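Local coordinates for protein enoyl CoA hydratase/isomerase (Crotonase) (Legionella pneumophila subsp. pneumophila, PDB 3I47) that probably acts as an enoyl-CoA hydratase or isomerase of the crotonase family, adding water to or shifting the double bond of acyl-CoA substrates, at residues Pro148-Ala153 and Met161-Ala166; Glu167-Thr172 and Leu177-His182. All blocks are in the same frame, centred on the assembly; numbering follows the deposited sequence.

Contact 1 (Pro148-Ala153 and Met161-Ala166); sequences PYVVRA and MLFMSA
The phenyl ring of Phe163 reaches across to Val150 and Val151, and both valines meet it obliquely, neither squarely over a face nor in line with an edge. Val150 CG1 rests against the far end of the ring, 3.9 Å from Phe163 CZ and equally close to Phe163 CE1. The CB of Val150 also comes to 4.0 Å from Phe163 CZ, so the branch point joins its methyl in the contact. Val151 offers a looser flank, its CG2 lying 4.3 Å from Phe163 CE2. A further aromatic group, Phe134, meets the Phe163 ring edge-to-face, and Pro143 also touches it.

The torsions explain this reach. Phe163 has CG anti to its carbonyl carbon (chi1 -66°), which sends the ring off its helix toward the other segment. Val150 turns CG1 opposite its own backbone nitrogen (chi1 175°), bringing that methyl to the ring, and the two side chains slide past one another in opposite directions. No hydrogen bond links the two segments: between residues 148-153 and 161-166 the nearest CA atoms, those of Val150 and Phe163, are 9.9 Å apart, a distance bridged mainly by the Phe163 side chain.

The contact joins helix 147-154 to helix 156-165, consecutive in the chain, as apolar packing. Closer to the turn between them, Ala159 touches both valines. Helix 147-154 also packs on helix 113-120, where Ala119 meets Val150 and Ala153, and on helix 78-97, where Tyr149 lies against Met92 and Tyr93.

Contact 2 (Glu167-Thr172 and Leu177-His182); sequences EVFDAT and LNLVQH
Phe169 and Leu179 meet across a strand-helix-loop unit of the crotonase fold, in which strand 168-170 runs into helix 171-176 and the chain then turns back through a Schellman motif, with Asn178 in positive phi. Phe169 CG sits in the crowded position between the backbone nitrogen and the carbonyl carbon (chi1 57°), and the ring atoms CE1 and CZ are each 3.9 Å from Leu179 CD2. That methyl arrives at the ring edge, near the ring plane, and the two side chains cross at about a right angle. Leu179 sets CG opposite its backbone nitrogen (chi1 179°), then bends at the next bond (chi2 58°). The carbonyl oxygen of Glu167 also lies in the ring plane at an edge.

At the start of the helix, Asp170 is the N-cap, its OD1 accepting a hydrogen bond from Arg173 N. Phe132 of the neighbouring strand 131-133 touches Leu179 and Val180, and its backbone is hydrogen-bonded to that of Phe169. The other meeting of the two segments is slighter: Val180 approaches the first turn of the helix with one methyl, CG2, which stands 4.0 Å from the carbonyl oxygen of Ala171.

In the fold
Contacts 1 and 2 follow one another along the chain, their centres about 12 Å apart on the same side of the chain's centre, and they are joined through Leu162. From helix 156-165, this residue places CD1 3.7 Å from Phe169 CE2 and 3.9 Å from Leu177 CD1, while its CD2 packs 3.6 Å from Glu167 CG. Ser165 OG is hydrogen-bonded to Glu167 OE2 where the helix gives way to strand 168-170. A second junction brings Ala153 O of helix 147-154 within 3.8 Å of Asn178 CB. Contact 1 thus lies between two consecutive helices, and contact 2 spans the next strand, helix and loop, from which the chain enters strand 182-184 of the main sheet.

Contact 1 (Pro148-Ala153 and Met161-Ala166)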
loop_
_atom_site.group_PDB
_atom_site.type_symbol
_atom_site.label_atom_id
_atom_site.label_comp_id
_atom_site.label_asym_id
_atom_site.label_seq_id
_atom_site.Cartn_x
_atom_site.Cartn_y
_atom_site.Cartn_z
ATOM N N PRO A 148 -5.422 -9.473 8.192
ATOM C CA PRO A 148 -4.513 -8.819 9.160
ATOM C C PRO A 148 -4.242 -7.348 8.822
ATOM O O PRO A 148 -4.159 -6.498 9.718
ATOM C CB PRO A 148 -3.230 -9.651 9.058
ATOM C CG PRO A 148 -3.686 -10.997 8.500
ATOM C CD PRO A 148 -4.763 -10.606 7.519
ATOM N N TYR A 149 -4.135 -7.046 7.537
ATOM C CA TYR A 149 -3.846 -5.689 7.074
ATOM C C TYR A 149 -5.044 -4.775 7.270
ATOM O O TYR A 149 -4.888 -3.638 7.711
ATOM C CB TYR A 149 -3.415 -5.731 5.604
ATOM C CG TYR A 149 -2.335 -6.766 5.410
ATOM C CD1 TYR A 149 -1.004 -6.470 5.720
ATOM C CD2 TYR A 149 -2.648 -8.055 4.958
ATOM C CE1 TYR A 149 -0.001 -7.433 5.568
ATOM C CE2 TYR A 149 -1.651 -9.024 4.808
ATOM C CZ TYR A 149 -0.332 -8.696 5.118
ATOM O OH TYR A 149 0.652 -9.643 4.962
ATOM N N VAL A 150 -6.238 -5.284 6.971
ATOM C CA VAL A 150 -7.449 -4.487 7.149
ATOM C C VAL A 150 -7.672 -4.200 8.651
ATOM O O VAL A 150 -7.944 -3.060 9.043
ATOM C CB VAL A 150 -8.683 -5.189 6.544
ATOM C CG1 VAL A 150 -9.956 -4.396 6.865
ATOM C CG2 VAL A 150 -8.510 -5.346 5.015
ATOM N N VAL A 151 -7.540 -5.226 9.484
ATOM C CA VAL A 151 -7.757 -5.028 10.928
ATOM C C VAL A 151 -6.723 -4.040 11.479
ATOM O O VAL A 151 -7.081 -3.179 12.285
ATOM C CB VAL A 151 -7.746 -6.359 11.693
ATOM C CG1 VAL A 151 -7.731 -6.135 13.216
ATOM C CG2 VAL A 151 -8.963 -7.204 11.292
ATOM N N ARG A 152 -5.470 -4.132 11.022
ATOM C CA ARG A 152 -4.446 -3.162 11.442
ATOM C C ARG A 152 -4.810 -1.730 11.034
ATOM O O ARG A 152 -4.653 -0.793 11.826
ATOM C CB ARG A 152 -3.063 -3.537 10.901
ATOM C CG ARG A 152 -1.960 -2.604 11.412
ATOM C CD ARG A 152 -0.591 -3.145 11.068
ATOM N NE ARG A 152 -0.332 -3.116 9.629
ATOM C CZ ARG A 152 0.774 -3.588 9.058
ATOM N NH1 ARG A 152 1.730 -4.144 9.806
ATOM N NH2 ARG A 152 0.926 -3.511 7.739
ATOM N N ALA A 153 -5.299 -1.567 9.808
ATOM C CA ALA A 153 -5.587 -0.246 9.249
ATOM C C ALA A 153 -6.784 0.455 9.884
ATOM O O ALA A 153 -6.700 1.647 10.216
ATOM C CB ALA A 153 -5.754 -0.337 7.724
ATOM N N MET A 161 -17.304 -5.516 11.437
ATOM C CA MET A 161 -18.573 -5.062 10.857
ATOM C C MET A 161 -18.597 -5.257 9.348
ATOM O O MET A 161 -19.532 -5.853 8.801
ATOM C CB MET A 161 -18.800 -3.578 11.169
ATOM C CG MET A 161 -20.029 -2.971 10.491
ATOM S SD MET A 161 -20.283 -1.211 10.913
ATOM C CE MET A 161 -19.224 -0.427 9.723
ATOM N N LEU A 162 -17.577 -4.720 8.677
ATOM C CA LEU A 162 -17.589 -4.695 7.222
ATOM C C LEU A 162 -17.395 -6.088 6.624
ATOM O O LEU A 162 -17.923 -6.371 5.536
ATOM C CB LEU A 162 -16.539 -3.715 6.691
ATOM C CG LEU A 162 -16.769 -2.271 7.143
ATOM C CD1 LEU A 162 -15.508 -1.434 6.888
ATOM C CD2 LEU A 162 -18.003 -1.709 6.429
ATOM N N PHE A 163 -16.669 -6.961 7.337
ATOM C CA PHE A 163 -16.538 -8.365 6.886
ATOM C C PHE A 163 -17.892 -9.084 6.992
ATOM O O PHE A 163 -18.269 -9.845 6.099
ATOM C CB PHE A 163 -15.531 -9.171 7.728
ATOM C CG PHE A 163 -14.098 -8.723 7.622
ATOM C CD1 PHE A 163 -13.669 -7.878 6.600
ATOM C CD2 PHE A 163 -13.157 -9.210 8.539
ATOM C CE1 PHE A 163 -12.325 -7.487 6.514
ATOM C CE2 PHE A 163 -11.817 -8.835 8.457
ATOM C CZ PHE A 163 -11.398 -7.969 7.439
ATOM N N MET A 164 -18.611 -8.855 8.091
ATOM C CA MET A 164 -19.865 -9.563 8.324
ATOM C C MET A 164 -20.981 -9.076 7.390
ATOM O O MET A 164 -21.844 -9.855 6.983
ATOM C CB MET A 164 -20.314 -9.413 9.789
ATOM C CG MET A 164 -19.362 -10.057 10.813
ATOM S SD MET A 164 -20.022 -10.061 12.534
ATOM C CE MET A 164 -20.419 -8.317 12.795
ATOM N N SER A 165 -20.979 -7.780 7.083
ATOM C CA SER A 165 -22.071 -7.188 6.308
ATOM C C SER A 165 -21.835 -7.262 4.801
ATOM O O SER A 165 -22.795 -7.277 4.036
ATOM C CB SER A 165 -22.268 -5.722 6.703
ATOM O OG SER A 165 -21.203 -4.939 6.172
ATOM N N ALA A 166 -20.562 -7.272 4.394
ATOM C CA ALA A 166 -20.169 -7.128 2.986
ATOM C C ALA A 166 -20.751 -5.856 2.350
ATOM O O ALA A 166 -20.975 -5.793 1.132
ATOM C CB ALA A 166 -20.551 -8.397 2.180
#

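Contact 2 (Glu167-Thr172 and Leu177-His182)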
loop_
_atom_site.group_PDB
_atom_site.type_symbol
_atom_site.label_atom_id
_atom_site.label_comp_id
_atom_site.label_asym_id
_atom_site.label_seq_id
_atom_site.Cartn_x
_atom_site.Cartn_y
_atom_site.Cartn_z
ATOM N N GLU A 167 -21.011 -4.843 3.177
ATOM C CA GLU A 167 -21.549 -3.592 2.656
ATOM C C GLU A 167 -20.504 -2.818 1.853
ATOM O O GLU A 167 -19.300 -2.879 2.131
ATOM C CB GLU A 167 -22.140 -2.723 3.765
ATOM C CG GLU A 167 -21.118 -2.090 4.707
ATOM C CD GLU A 167 -21.733 -1.682 6.031
ATOM O OE1 GLU A 167 -22.284 -0.563 6.117
ATOM O OE2 GLU A 167 -21.656 -2.482 6.982
ATOM N N VAL A 168 -20.990 -2.079 0.863
ATOM C CA VAL A 168 -20.134 -1.151 0.122
ATOM C C VAL A 168 -20.010 0.125 0.938
ATOM O O VAL A 168 -21.000 0.624 1.479
ATOM C CB VAL A 168 -20.721 -0.853 -1.276
ATOM C CG1 VAL A 168 -19.837 0.164 -2.039
ATOM C CG2 VAL A 168 -20.852 -2.132 -2.062
ATOM N N PHE A 169 -18.791 0.639 1.061
ATOM C CA PHE A 169 -18.577 1.904 1.752
ATOM C C PHE A 169 -17.818 2.881 0.879
ATOM O O PHE A 169 -16.913 2.487 0.136
ATOM C CB PHE A 169 -17.953 1.731 3.152
ATOM C CG PHE A 169 -16.629 0.990 3.188
ATOM C CD1 PHE A 169 -15.433 1.691 3.417
ATOM C CD2 PHE A 169 -16.574 -0.406 3.076
ATOM C CE1 PHE A 169 -14.205 1.022 3.500
ATOM C CE2 PHE A 169 -15.354 -1.093 3.158
ATOM C CZ PHE A 169 -14.153 -0.382 3.373
ATOM N N ASP A 170 -18.214 4.150 0.950
ATOM C CA ASP A 170 -17.644 5.162 0.059
ATOM C C ASP A 170 -16.291 5.706 0.521
ATOM O O ASP A 170 -15.766 5.302 1.561
ATOM C CB ASP A 170 -18.657 6.276 -0.267
ATOM C CG ASP A 170 -19.043 7.127 0.938
ATOM O OD1 ASP A 170 -18.333 7.116 1.964
ATOM O OD2 ASP A 170 -20.081 7.835 0.852
ATOM N N ALA A 171 -15.707 6.584 -0.292
ATOM C CA ALA A 171 -14.370 7.103 -0.023
ATOM C C ALA A 171 -14.352 7.915 1.265
ATOM O O ALA A 171 -13.391 7.812 2.031
ATOM C CB ALA A 171 -13.883 7.949 -1.195
ATOM N N THR A 172 -15.409 8.693 1.520
ATOM C CA THR A 172 -15.514 9.444 2.788
ATOM C C THR A 172 -15.507 8.517 4.012
ATOM O O THR A 172 -14.838 8.796 5.025
ATOM C CB THR A 172 -16.752 10.366 2.809
ATOM O OG1 THR A 172 -16.643 11.304 1.736
ATOM C CG2 THR A 172 -16.844 11.136 4.154
ATOM N N LEU A 177 -12.511 5.992 8.541
ATOM C CA LEU A 177 -12.026 4.769 9.179
ATOM C C LEU A 177 -10.516 4.589 9.133
ATOM O O LEU A 177 -9.990 3.636 9.724
ATOM C CB LEU A 177 -12.702 3.544 8.564
ATOM C CG LEU A 177 -14.195 3.362 8.835
ATOM C CD1 LEU A 177 -14.699 2.147 8.084
ATOM C CD2 LEU A 177 -14.503 3.247 10.337
ATOM N N ASN A 178 -9.832 5.498 8.433
ATOM C CA ASN A 178 -8.382 5.475 8.259
ATOM C C ASN A 178 -7.876 4.407 7.285
ATOM O O ASN A 178 -6.672 4.137 7.249
ATOM C CB ASN A 178 -7.637 5.306 9.603
ATOM C CG ASN A 178 -7.625 6.570 10.466
ATOM O OD1 ASN A 178 -8.044 7.650 10.050
ATOM N ND2 ASN A 178 -7.128 6.424 11.691
ATOM N N LEU A 179 -8.765 3.808 6.492
ATOM C CA LEU A 179 -8.304 2.942 5.397
ATOM C C LEU A 179 -7.573 3.807 4.381
ATOM O O LEU A 179 -6.507 3.426 3.875
ATOM C CB LEU A 179 -9.475 2.216 4.732
ATOM C CG LEU A 179 -9.110 1.303 3.545
ATOM C CD1 LEU A 179 -8.106 0.246 3.984
ATOM C CD2 LEU A 179 -10.370 0.659 2.990
ATOM N N VAL A 180 -8.162 4.957 4.066
ATOM C CA VAL A 180 -7.465 5.949 3.238
ATOM C C VAL A 180 -7.189 7.183 4.075
ATOM O O VAL A 180 -7.973 7.521 4.985
ATOM C CB VAL A 180 -8.211 6.327 1.925
ATOM C CG1 VAL A 180 -8.555 5.084 1.125
ATOM C CG2 VAL A 180 -9.421 7.132 2.183
ATOM N N GLN A 181 -6.078 7.848 3.766
ATOM C CA GLN A 181 -5.670 9.046 4.517
ATOM C C GLN A 181 -5.844 10.352 3.761
ATOM O O GLN A 181 -5.638 11.434 4.341
ATOM C CB GLN A 181 -4.214 8.920 4.966
ATOM C CG GLN A 181 -3.940 7.815 5.974
ATOM C CD GLN A 181 -3.263 6.604 5.368
ATOM O OE1 GLN A 181 -3.619 6.154 4.287
ATOM N NE2 GLN A 181 -2.276 6.065 6.079
ATOM N N HIS A 182 -6.200 10.258 2.473
ATOM C CA HIS A 182 -6.455 11.411 1.622
ATOM C C HIS A 182 -7.593 11.080 0.682
ATOM O O HIS A 182 -7.642 9.980 0.129
ATOM C CB HIS A 182 -5.221 11.752 0.776
ATOM C CG HIS A 182 -3.997 12.017 1.589
ATOM N ND1 HIS A 182 -3.708 13.257 2.112
ATOM C CD2 HIS A 182 -3.005 11.190 1.999
ATOM C CE1 HIS A 182 -2.579 13.187 2.797
ATOM N NE2 HIS A 182 -2.138 11.943 2.753
#